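Side-chain contacts in endoglucanase (Clostridium thermocellum, PDB 2E4T), which hydrolyses internal beta-1,4-glucosidic bonds of cellulose and xyloglucan, this chain being the glycoside hydrolase family 44 part of a longer enzyme: residues 92-97 and 167-172; 245-250 and 258-263; 444-449 and 469-474. All coordinates share one frame; numbering follows the deposited sequence. Where two conformers were deposited one is given.

In the fold
The three contacts follow one another along the chain, with no nesting or crossing. Interaction 1 closes a long loop within the TIM barrel, joining helix 88-99 to the C-terminal end of helix 158-169, the two helices on either side of strand 104-109 in sequence. Interaction 2, also in the barrel, closes a short loop: the small helix 247-250 folds back on helix 257-272. Interaction 3 belongs to the beta domain, where it closes a span containing strand 459-466 by bringing the loop after that strand back to strand 442-452. The centres of interactions 1 and 2 lie about 35 Å apart; interaction 3 is centred about 48 Å from interaction 2, across the chain's centre.

Interaction 1 of 3, residues 92-97 and 167-172; sequences TFHDKA and NKYGNA
His94 drives its imidazole edge into the face of Tyr169 in a T-shaped stack, with ring centroids 4.5 Å apart and planes at 89°. His94 CG lies anti to the backbone N (chi1 -172°), which carries the ring from its helix toward the tyrosine, and His94 CD2 comes to rest 3.3 Å above the plane of the Tyr169 ring, over its centre, with Lys168 CG over the opposite face. Histidine suits the buried side because its two nitrogens find partners: ND1 bonds Thr105 OG1 and NE2 bonds Thr176 O, which fixes the rotation of the ring.

The far end of the phenol is polar. Tyr169 OH donates to Asp95 OD1 at 2.7 Å, meeting it from above the carboxylate plane, 57° out of it, while OD1 itself lies at the edge of the ring. Toward solvent the contact is looser. In one of its two conformers Lys168 bends at its last torsion and brings NZ to 3.4 Å from Asp95 OD1, a weak, long salt bridge. A water donates to Asp95 OD2 at 2.7 Å and accepts weakly from Lys168 NZ in that same conformer, so the lysine's part in both links is uncertain.

Gly170, with positive phi, follows the last helical residue, Tyr169. The contact joins two outer helices of the TIM barrel, 88-99 and 158-169, and through His94 and Thr105 it reaches strand 104-109 between them.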
loop_
_atom_site.group_PDB
_atom_site.type_symbol
_atom_site.label_atom_id
_atom_site.label_comp_id
_atom_site.label_asym_id
_atom_site.label_seq_id
_atom_site.Cartn_x
_atom_site.Cartn_y
_atom_site.Cartn_z
ATOM N N THR A 92 -2.818 11.867 16.931
ATOM C CA THR A 92 -3.563 12.726 16.011
ATOM C C THR A 92 -3.835 11.983 14.700
ATOM O O THR A 92 -4.949 12.031 14.153
ATOM C CB THR A 92 -2.795 14.056 15.729
ATOM O OG1 THR A 92 -2.643 14.748 16.977
ATOM C CG2 THR A 92 -3.524 14.929 14.761
ATOM N N PHE A 93 -2.825 11.250 14.211
ATOM C CA PHE A 93 -2.976 10.531 12.959
ATOM C C PHE A 93 -4.102 9.491 13.069
ATOM O O PHE A 93 -4.981 9.399 12.172
ATOM C CB PHE A 93 -1.629 9.823 12.656
ATOM C CG PHE A 93 -1.589 9.163 11.319
ATOM C CD1 PHE A 93 -1.060 9.825 10.224
ATOM C CD2 PHE A 93 -2.034 7.830 11.144
ATOM C CE1 PHE A 93 -1.034 9.196 8.951
ATOM C CE2 PHE A 93 -1.988 7.203 9.914
ATOM C CZ PHE A 93 -1.503 7.901 8.818
ATOM N N HIS A 94 -4.105 8.702 14.146
ATOM C CA HIS A 94 -5.134 7.702 14.331
ATOM C C HIS A 94 -6.494 8.324 14.637
ATOM O O HIS A 94 -7.536 7.855 14.150
ATOM C CB HIS A 94 -4.706 6.678 15.364
ATOM C CG HIS A 94 -5.644 5.507 15.477
ATOM N ND1 HIS A 94 -6.060 4.756 14.368
ATOM C CD2 HIS A 94 -6.205 4.954 16.585
ATOM C CE1 HIS A 94 -6.842 3.787 14.835
ATOM N NE2 HIS A 94 -6.944 3.885 16.166
ATOM N N ASP A 95 -6.506 9.382 15.460
ATOM C CA ASP A 95 -7.794 10.046 15.737
ATOM C C ASP A 95 -8.410 10.545 14.417
ATOM O O ASP A 95 -9.648 10.431 14.229
ATOM C CB ASP A 95 -7.611 11.237 16.670
ATOM C CG ASP A 95 -7.290 10.881 18.097
ATOM O OD1 ASP A 95 -7.435 9.708 18.496
ATOM O OD2 ASP A 95 -6.963 11.848 18.857
ATOM N N LYS A 96 -7.593 11.130 13.536
ATOM C CA LYS A 96 -8.127 11.597 12.252
ATOM C C LYS A 96 -8.672 10.399 11.461
ATOM O O LYS A 96 -9.795 10.483 10.887
ATOM C CB LYS A 96 -7.058 12.311 11.447
ATOM C CG LYS A 96 -6.814 13.767 11.902
ATOM C CD LYS A 96 -5.698 14.400 11.084
ATOM C CE LYS A 96 -5.672 15.903 11.201
ATOM N NZ LYS A 96 -4.599 16.479 10.324
ATOM N N ALA A 97 -7.929 9.304 11.391
ATOM C CA ALA A 97 -8.401 8.114 10.652
ATOM C C ALA A 97 -9.721 7.622 11.221
ATOM O O ALA A 97 -10.687 7.353 10.459
ATOM C CB ALA A 97 -7.333 7.017 10.719
ATOM N N ASN A 167 -3.173 1.201 25.547
ATOM C CA ASN A 167 -3.862 1.800 26.674
ATOM C C ASN A 167 -4.921 2.803 26.212
ATOM O O ASN A 167 -6.027 2.864 26.768
ATOM C CB ASN A 167 -2.834 2.453 27.595
ATOM C CG ASN A 167 -3.501 3.116 28.785
ATOM O OD1 ASN A 167 -3.689 4.357 28.756
ATOM N ND2 ASN A 167 -3.958 2.349 29.727
ATOM N N LYS A 168 -4.574 3.615 25.209
ATOM C CA LYS A 168 -5.489 4.654 24.750
ATOM C C LYS A 168 -6.649 4.094 23.931
ATOM O O LYS A 168 -7.776 4.555 24.073
ATOM C CB LYS A 168 -4.724 5.702 23.963
ATOM C CG LYS A 168 -5.595 6.850 23.511
ATOM C CD LYS A 168 -4.769 7.998 22.922
ATOM C CE LYS A 168 -5.659 9.125 22.323
ATOM N NZ LYS A 168 -6.778 8.567 21.580
ATOM N N TYR A 169 -6.344 3.172 23.009
ATOM C CA TYR A 169 -7.282 2.798 21.956
ATOM C C TYR A 169 -7.861 1.407 22.100
ATOM O O TYR A 169 -8.751 1.049 21.301
ATOM C CB TYR A 169 -6.609 2.915 20.580
ATOM C CG TYR A 169 -6.270 4.327 20.209
ATOM C CD1 TYR A 169 -7.257 5.258 20.022
ATOM C CD2 TYR A 169 -4.944 4.718 20.058
ATOM C CE1 TYR A 169 -6.961 6.573 19.649
ATOM C CE2 TYR A 169 -4.623 5.991 19.664
ATOM C CZ TYR A 169 -5.631 6.933 19.492
ATOM O OH TYR A 169 -5.263 8.200 19.077
ATOM N N GLY A 170 -7.343 0.594 23.014
ATOM C CA GLY A 170 -7.631 -0.819 23.006
ATOM C C GLY A 170 -6.630 -1.572 22.097
ATOM O O GLY A 170 -5.976 -0.950 21.246
ATOM N N ASN A 171 -6.580 -2.881 22.221
ATOM C CA ASN A 171 -5.716 -3.674 21.382
ATOM C C ASN A 171 -6.292 -3.804 19.961
ATOM O O ASN A 171 -7.432 -3.384 19.660
ATOM C CB ASN A 171 -5.371 -4.997 22.048
ATOM C CG ASN A 171 -6.552 -5.977 22.113
ATOM O OD1 ASN A 171 -7.257 -6.151 21.147
ATOM N ND2 ASN A 171 -6.848 -6.519 23.287
ATOM N N ALA A 172 -5.494 -4.432 19.088
ATOM C CA ALA A 172 -5.855 -4.528 17.675
ATOM C C ALA A 172 -7.120 -5.308 17.403
ATOM O O ALA A 172 -7.656 -5.209 16.284
ATOM C CB ALA A 172 -4.716 -5.150 16.905
HETATM O O HOH W 1 -7.820 11.641 21.446
#

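Interaction 2 of 3, residues 245-250 and 258-263; sequences PDWGTE and IDYYLD
With CG of Tyr260 opposite its own backbone nitrogen (chi1 173°), the phenol extends from helix 257-272 to the short helix 247-250, where Glu250, its chain bent at chi2, folds its carboxylate back to the phenol oxygen. The arrangement is a short helix that precedes an outer helix of the TIM barrel and folds back on it.

Trp247 supplies the apolar half. The edge of its six-membered ring is turned toward the face of Tyr260 in an offset edge-to-face pair, planes at 86°, and its CZ3 presses on Tyr260 CB at 3.6 Å. A broad indole suits a helix this short, since it spans the gap to the neighbouring helix. Tyr254 adds a second edge-to-face partner for Tyr260, and Ala204 and Ile208 of helix 204-221 also touch it, so the phenol is buried.

Tyrosine fits because its ring packs on these neighbours while its one polar side-chain atom finds an acceptor in Glu250. Glu250 CB also packs against Tyr260 CE1, at 3.6 Å, and the carboxylate stands nearly perpendicular to the phenol. Tyr260 OH donates to Glu250 OE1 at 2.7 Å, meeting it on the anti side, 17° out of the carboxylate plane.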
loop_
_atom_site.group_PDB
_atom_site.type_symbol
_atom_site.label_atom_id
_atom_site.label_comp_id
_atom_site.label_asym_id
_atom_site.label_seq_id
_atom_site.Cartn_x
_atom_site.Cartn_y
_atom_site.Cartn_z
ATOM N N PRO A 245 25.754 -6.459 2.190
ATOM C CA PRO A 245 27.138 -6.954 2.283
ATOM C C PRO A 245 27.289 -8.419 2.606
ATOM O O PRO A 245 28.347 -8.992 2.297
ATOM C CB PRO A 245 27.782 -6.051 3.356
ATOM C CG PRO A 245 26.912 -4.949 3.607
ATOM C CD PRO A 245 25.589 -5.226 2.992
ATOM N N ASP A 246 26.302 -9.022 3.248
ATOM C CA ASP A 246 26.330 -10.443 3.600
ATOM C C ASP A 246 25.452 -11.300 2.686
ATOM O O ASP A 246 25.284 -12.493 2.965
ATOM C CB ASP A 246 25.971 -10.697 5.061
ATOM C CG ASP A 246 24.555 -10.231 5.404
ATOM O OD1 ASP A 246 23.929 -9.515 4.592
ATOM O OD2 ASP A 246 24.103 -10.616 6.539
ATOM N N TRP A 247 24.941 -10.730 1.573
ATOM C CA TRP A 247 24.013 -11.509 0.756
ATOM C C TRP A 247 24.690 -12.681 0.046
ATOM O O TRP A 247 24.056 -13.713 -0.197
ATOM C CB TRP A 247 23.242 -10.592 -0.205
ATOM C CG TRP A 247 22.206 -11.303 -0.994
ATOM C CD1 TRP A 247 22.163 -11.359 -2.354
ATOM C CD2 TRP A 247 21.064 -12.060 -0.517
ATOM N NE1 TRP A 247 21.064 -12.092 -2.763
ATOM C CE2 TRP A 247 20.410 -12.564 -1.657
ATOM C CE3 TRP A 247 20.544 -12.366 0.753
ATOM C CZ2 TRP A 247 19.274 -13.379 -1.582
ATOM C CZ3 TRP A 247 19.405 -13.182 0.824
ATOM C CH2 TRP A 247 18.808 -13.690 -0.330
ATOM N N GLY A 248 25.987 -12.570 -0.238
ATOM C CA GLY A 248 26.693 -13.684 -0.899
ATOM C C GLY A 248 26.718 -14.932 -0.050
ATOM O O GLY A 248 26.838 -16.043 -0.587
ATOM N N THR A 249 26.715 -14.787 1.280
ATOM C CA THR A 249 26.671 -15.925 2.177
ATOM C C THR A 249 25.245 -16.229 2.597
ATOM O O THR A 249 24.771 -17.373 2.472
ATOM C CB THR A 249 27.571 -15.717 3.398
ATOM O OG1 THR A 249 27.369 -14.433 3.949
ATOM C CG2 THR A 249 29.028 -15.853 2.976
ATOM N N GLU A 250 24.501 -15.211 3.071
ATOM C CA GLU A 250 23.167 -15.493 3.564
ATOM C C GLU A 250 22.213 -15.954 2.463
ATOM O O GLU A 250 21.289 -16.715 2.726
ATOM C CB GLU A 250 22.603 -14.228 4.225
ATOM C CG GLU A 250 23.295 -13.864 5.516
ATOM C CD GLU A 250 23.190 -15.006 6.516
ATOM O OE1 GLU A 250 22.074 -15.376 6.918
ATOM O OE2 GLU A 250 24.269 -15.555 6.886
ATOM N N ILE A 258 13.449 -11.837 -0.977
ATOM C CA ILE A 258 12.089 -12.118 -0.487
ATOM C C ILE A 258 11.991 -13.502 0.113
ATOM O O ILE A 258 11.392 -13.698 1.191
ATOM C CB ILE A 258 11.106 -12.013 -1.689
ATOM C CG1 ILE A 258 11.040 -10.576 -2.252
ATOM C CG2 ILE A 258 9.736 -12.547 -1.316
ATOM C CD1 ILE A 258 10.474 -9.540 -1.303
ATOM N N ASP A 259 12.570 -14.523 -0.565
ATOM C CA ASP A 259 12.477 -15.901 -0.039
ATOM C C ASP A 259 13.234 -16.067 1.259
ATOM O O ASP A 259 12.778 -16.777 2.173
ATOM C CB ASP A 259 13.054 -16.877 -1.068
ATOM C CG ASP A 259 12.162 -17.029 -2.303
ATOM O OD1 ASP A 259 10.976 -16.664 -2.241
ATOM O OD2 ASP A 259 12.693 -17.587 -3.311
ATOM N N TYR A 260 14.441 -15.474 1.342
ATOM C CA TYR A 260 15.229 -15.515 2.580
ATOM C C TYR A 260 14.427 -14.892 3.735
ATOM O O TYR A 260 14.354 -15.446 4.848
ATOM C CB TYR A 260 16.537 -14.781 2.367
ATOM C CG TYR A 260 17.377 -14.601 3.618
ATOM C CD1 TYR A 260 18.400 -15.500 3.929
ATOM C CD2 TYR A 260 17.198 -13.502 4.435
ATOM C CE1 TYR A 260 19.218 -15.306 5.028
ATOM C CE2 TYR A 260 18.014 -13.296 5.555
ATOM C CZ TYR A 260 19.029 -14.197 5.830
ATOM O OH TYR A 260 19.854 -13.926 6.913
ATOM N N TYR A 261 13.838 -13.711 3.474
ATOM C CA TYR A 261 13.103 -13.032 4.554
ATOM C C TYR A 261 11.953 -13.880 5.034
ATOM O O TYR A 261 11.756 -14.085 6.244
ATOM C CB TYR A 261 12.603 -11.665 4.011
ATOM C CG TYR A 261 11.915 -10.834 5.019
ATOM C CD1 TYR A 261 12.633 -10.120 5.975
ATOM C CD2 TYR A 261 10.510 -10.718 5.039
ATOM C CE1 TYR A 261 12.020 -9.308 6.912
ATOM C CE2 TYR A 261 9.892 -9.889 5.980
ATOM C CZ TYR A 261 10.619 -9.168 6.869
ATOM O OH TYR A 261 9.948 -8.315 7.728
ATOM N N LEU A 262 11.160 -14.411 4.094
ATOM C CA LEU A 262 10.026 -15.255 4.493
ATOM C C LEU A 262 10.514 -16.490 5.256
ATOM O O LEU A 262 9.930 -16.858 6.286
ATOM C CB LEU A 262 9.240 -15.666 3.233
ATOM C CG LEU A 262 8.463 -14.526 2.582
ATOM C CD1 LEU A 262 8.087 -14.943 1.167
ATOM C CD2 LEU A 262 7.230 -14.155 3.399
ATOM N N ASP A 263 11.555 -17.156 4.735
ATOM C CA ASP A 263 12.018 -18.393 5.325
ATOM C C ASP A 263 12.557 -18.129 6.749
ATOM O O ASP A 263 12.278 -18.928 7.681
ATOM C CB ASP A 263 13.118 -18.996 4.450
ATOM C CG ASP A 263 13.488 -20.415 4.835
ATOM O OD1 ASP A 263 12.600 -21.233 5.093
ATOM O OD2 ASP A 263 14.683 -20.756 4.765
#

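Interaction 3 of 3, residues 444-449 and 469-474; sequences SKLHII and KNYTIG
The backbones of Ser444 and Lys469 come nearest here, their CA atoms 6.3 Å apart, where strand 442-452 turns a corner at 444-445 and the loop leading into strand 474-480 runs past it; no hydrogen bond joins the two segments.

Tyr471 and Ser444 supply similar shares of the contact, and Tyr471 meets both Ser444 and Leu446. A first torsion of -58° turns the tyrosine ring away from its own carbonyl carbon, and it crosses the side chain of Leu446 at about a right angle. Leu446 CB lies 3.8 Å from Tyr471 CZ, and Leu446 CD2 approaches Tyr471 CE2 at 3.9 Å. Leucine suits this buried place because CB and the CD2 methyl offer an apolar surface to the phenol end of the ring. At the ring's edge, in its plane, Ser444 O comes within 3.6 Å of Tyr471 CE1. The buried hydroxyl is satisfied beyond the two segments, by Asp443 O and Ser467 OG.

On the more exposed side Lys469, bent at chi2 and chi4, lays its methylenes along Ser444. The long chain lets NZ reach a salt bridge with Asp443, while in one of its two conformers Ser444 OG bonds Asp442.

Further along the loop, Thr472 and Ile473 form a classic beta bulge opposite Glu515. Leu446 also packs on Leu514 of strand 508-514. The Leu446-Tyr471 side faces inward, touching Thr16 of strand 8-22 and Ile465 of strand 459-466, whereas Ser444 and Lys469 lie nearer the surface.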
loop_
_atom_site.group_PDB
_atom_site.type_symbol
_atom_site.label_atom_id
_atom_site.label_comp_id
_atom_site.label_asym_id
_atom_site.label_seq_id
_atom_site.Cartn_x
_atom_site.Cartn_y
_atom_site.Cartn_z
ATOM N N SER A 444 -27.322 -10.762 -5.522
ATOM C CA SER A 444 -28.469 -9.916 -5.890
ATOM C C SER A 444 -28.036 -8.605 -6.545
ATOM O O SER A 444 -28.747 -8.090 -7.414
ATOM C CB SER A 444 -29.283 -9.606 -4.635
ATOM O OG SER A 444 -29.862 -10.767 -4.115
ATOM N N LYS A 445 -26.929 -8.018 -6.083
ATOM C CA LYS A 445 -26.342 -6.830 -6.732
ATOM C C LYS A 445 -24.960 -7.226 -7.224
ATOM O O LYS A 445 -24.113 -7.709 -6.474
ATOM C CB LYS A 445 -26.256 -5.671 -5.766
ATOM C CG LYS A 445 -27.612 -5.231 -5.254
ATOM C CD LYS A 445 -27.576 -3.822 -4.660
ATOM C CE LYS A 445 -28.961 -3.348 -4.154
ATOM N NZ LYS A 445 -28.766 -2.103 -3.343
ATOM N N LEU A 446 -24.787 -7.030 -8.522
ATOM C CA LEU A 446 -23.511 -7.358 -9.179
ATOM C C LEU A 446 -22.832 -6.053 -9.568
ATOM O O LEU A 446 -23.402 -5.238 -10.308
ATOM C CB LEU A 446 -23.779 -8.224 -10.409
ATOM C CG LEU A 446 -22.586 -8.509 -11.307
ATOM C CD1 LEU A 446 -21.461 -9.268 -10.521
ATOM C CD2 LEU A 446 -23.022 -9.338 -12.505
ATOM N N HIS A 447 -21.632 -5.853 -9.035
ATOM C CA HIS A 447 -20.830 -4.677 -9.305
ATOM C C HIS A 447 -19.771 -4.961 -10.348
ATOM O O HIS A 447 -19.101 -5.997 -10.262
ATOM C CB HIS A 447 -20.114 -4.259 -7.998
ATOM C CG HIS A 447 -21.044 -3.746 -6.966
ATOM N ND1 HIS A 447 -21.201 -2.407 -6.740
ATOM C CD2 HIS A 447 -21.868 -4.396 -6.108
ATOM C CE1 HIS A 447 -22.105 -2.252 -5.771
ATOM N NE2 HIS A 447 -22.525 -3.446 -5.366
ATOM N N ILE A 448 -19.617 -4.042 -11.323
ATOM C CA ILE A 448 -18.639 -4.224 -12.360
ATOM C C ILE A 448 -17.859 -2.923 -12.531
ATOM O O ILE A 448 -18.460 -1.865 -12.784
ATOM C CB ILE A 448 -19.279 -4.595 -13.734
ATOM C CG1 ILE A 448 -20.158 -5.843 -13.595
ATOM C CG2 ILE A 448 -18.205 -4.776 -14.778
ATOM C CD1 ILE A 448 -21.083 -6.050 -14.798
ATOM N N ILE A 449 -16.532 -2.987 -12.419
ATOM C CA ILE A 449 -15.672 -1.860 -12.822
ATOM C C ILE A 449 -15.212 -2.164 -14.226
ATOM O O ILE A 449 -14.670 -3.245 -14.520
ATOM C CB ILE A 449 -14.390 -1.776 -11.895
ATOM C CG1 ILE A 449 -14.744 -1.491 -10.446
ATOM C CG2 ILE A 449 -13.452 -0.756 -12.444
ATOM C CD1 ILE A 449 -15.404 -0.206 -10.270
ATOM N N LYS A 469 -29.578 -14.682 -10.486
ATOM C CA LYS A 469 -30.571 -13.612 -10.593
ATOM C C LYS A 469 -30.712 -13.245 -12.035
ATOM O O LYS A 469 -29.774 -13.439 -12.814
ATOM C CB LYS A 469 -30.054 -12.391 -9.824
ATOM C CG LYS A 469 -29.658 -12.770 -8.432
ATOM C CD LYS A 469 -30.898 -13.042 -7.546
ATOM C CE LYS A 469 -30.547 -13.444 -6.090
ATOM N NZ LYS A 469 -29.666 -14.645 -5.991
ATOM N N ASN A 470 -31.869 -12.690 -12.370
ATOM C CA ASN A 470 -32.109 -12.141 -13.688
ATOM C C ASN A 470 -32.080 -10.610 -13.591
ATOM O O ASN A 470 -33.002 -9.956 -13.132
ATOM C CB ASN A 470 -33.480 -12.584 -14.148
ATOM C CG ASN A 470 -33.692 -12.283 -15.592
ATOM O OD1 ASN A 470 -34.681 -11.659 -15.975
ATOM N ND2 ASN A 470 -32.747 -12.718 -16.421
ATOM N N TYR A 471 -30.944 -10.016 -13.944
ATOM C CA TYR A 471 -30.776 -8.544 -13.754
ATOM C C TYR A 471 -31.623 -7.742 -14.761
ATOM O O TYR A 471 -31.754 -8.174 -15.928
ATOM C CB TYR A 471 -29.285 -8.170 -13.899
ATOM C CG TYR A 471 -28.406 -8.915 -12.925
ATOM C CD1 TYR A 471 -28.516 -8.675 -11.559
ATOM C CD2 TYR A 471 -27.518 -9.863 -13.377
ATOM C CE1 TYR A 471 -27.703 -9.403 -10.640
ATOM C CE2 TYR A 471 -26.696 -10.561 -12.439
ATOM C CZ TYR A 471 -26.820 -10.331 -11.098
ATOM O OH TYR A 471 -26.022 -11.056 -10.219
ATOM N N THR A 472 -32.179 -6.630 -14.262
ATOM C CA THR A 472 -33.065 -5.801 -15.113
ATOM C C THR A 472 -32.648 -4.328 -15.214
ATOM O O THR A 472 -33.221 -3.554 -15.975
ATOM C CB THR A 472 -34.518 -5.827 -14.583
ATOM O OG1 THR A 472 -34.556 -5.330 -13.251
ATOM C CG2 THR A 472 -35.074 -7.221 -14.666
ATOM N N ILE A 473 -31.664 -3.909 -14.453
ATOM C CA ILE A 473 -31.179 -2.543 -14.625
ATOM C C ILE A 473 -29.718 -2.562 -14.168
ATOM O O ILE A 473 -29.333 -3.276 -13.220
ATOM C CB ILE A 473 -31.985 -1.491 -13.785
ATOM C CG1 ILE A 473 -31.547 -0.067 -14.122
ATOM C CG2 ILE A 473 -31.919 -1.820 -12.276
ATOM C CD1 ILE A 473 -32.503 1.035 -13.602
ATOM N N GLY A 474 -28.893 -1.767 -14.872
ATOM C CA GLY A 474 -27.524 -1.507 -14.441
ATOM C C GLY A 474 -27.352 0.011 -14.282
ATOM O O GLY A 474 -27.252 0.748 -15.284
#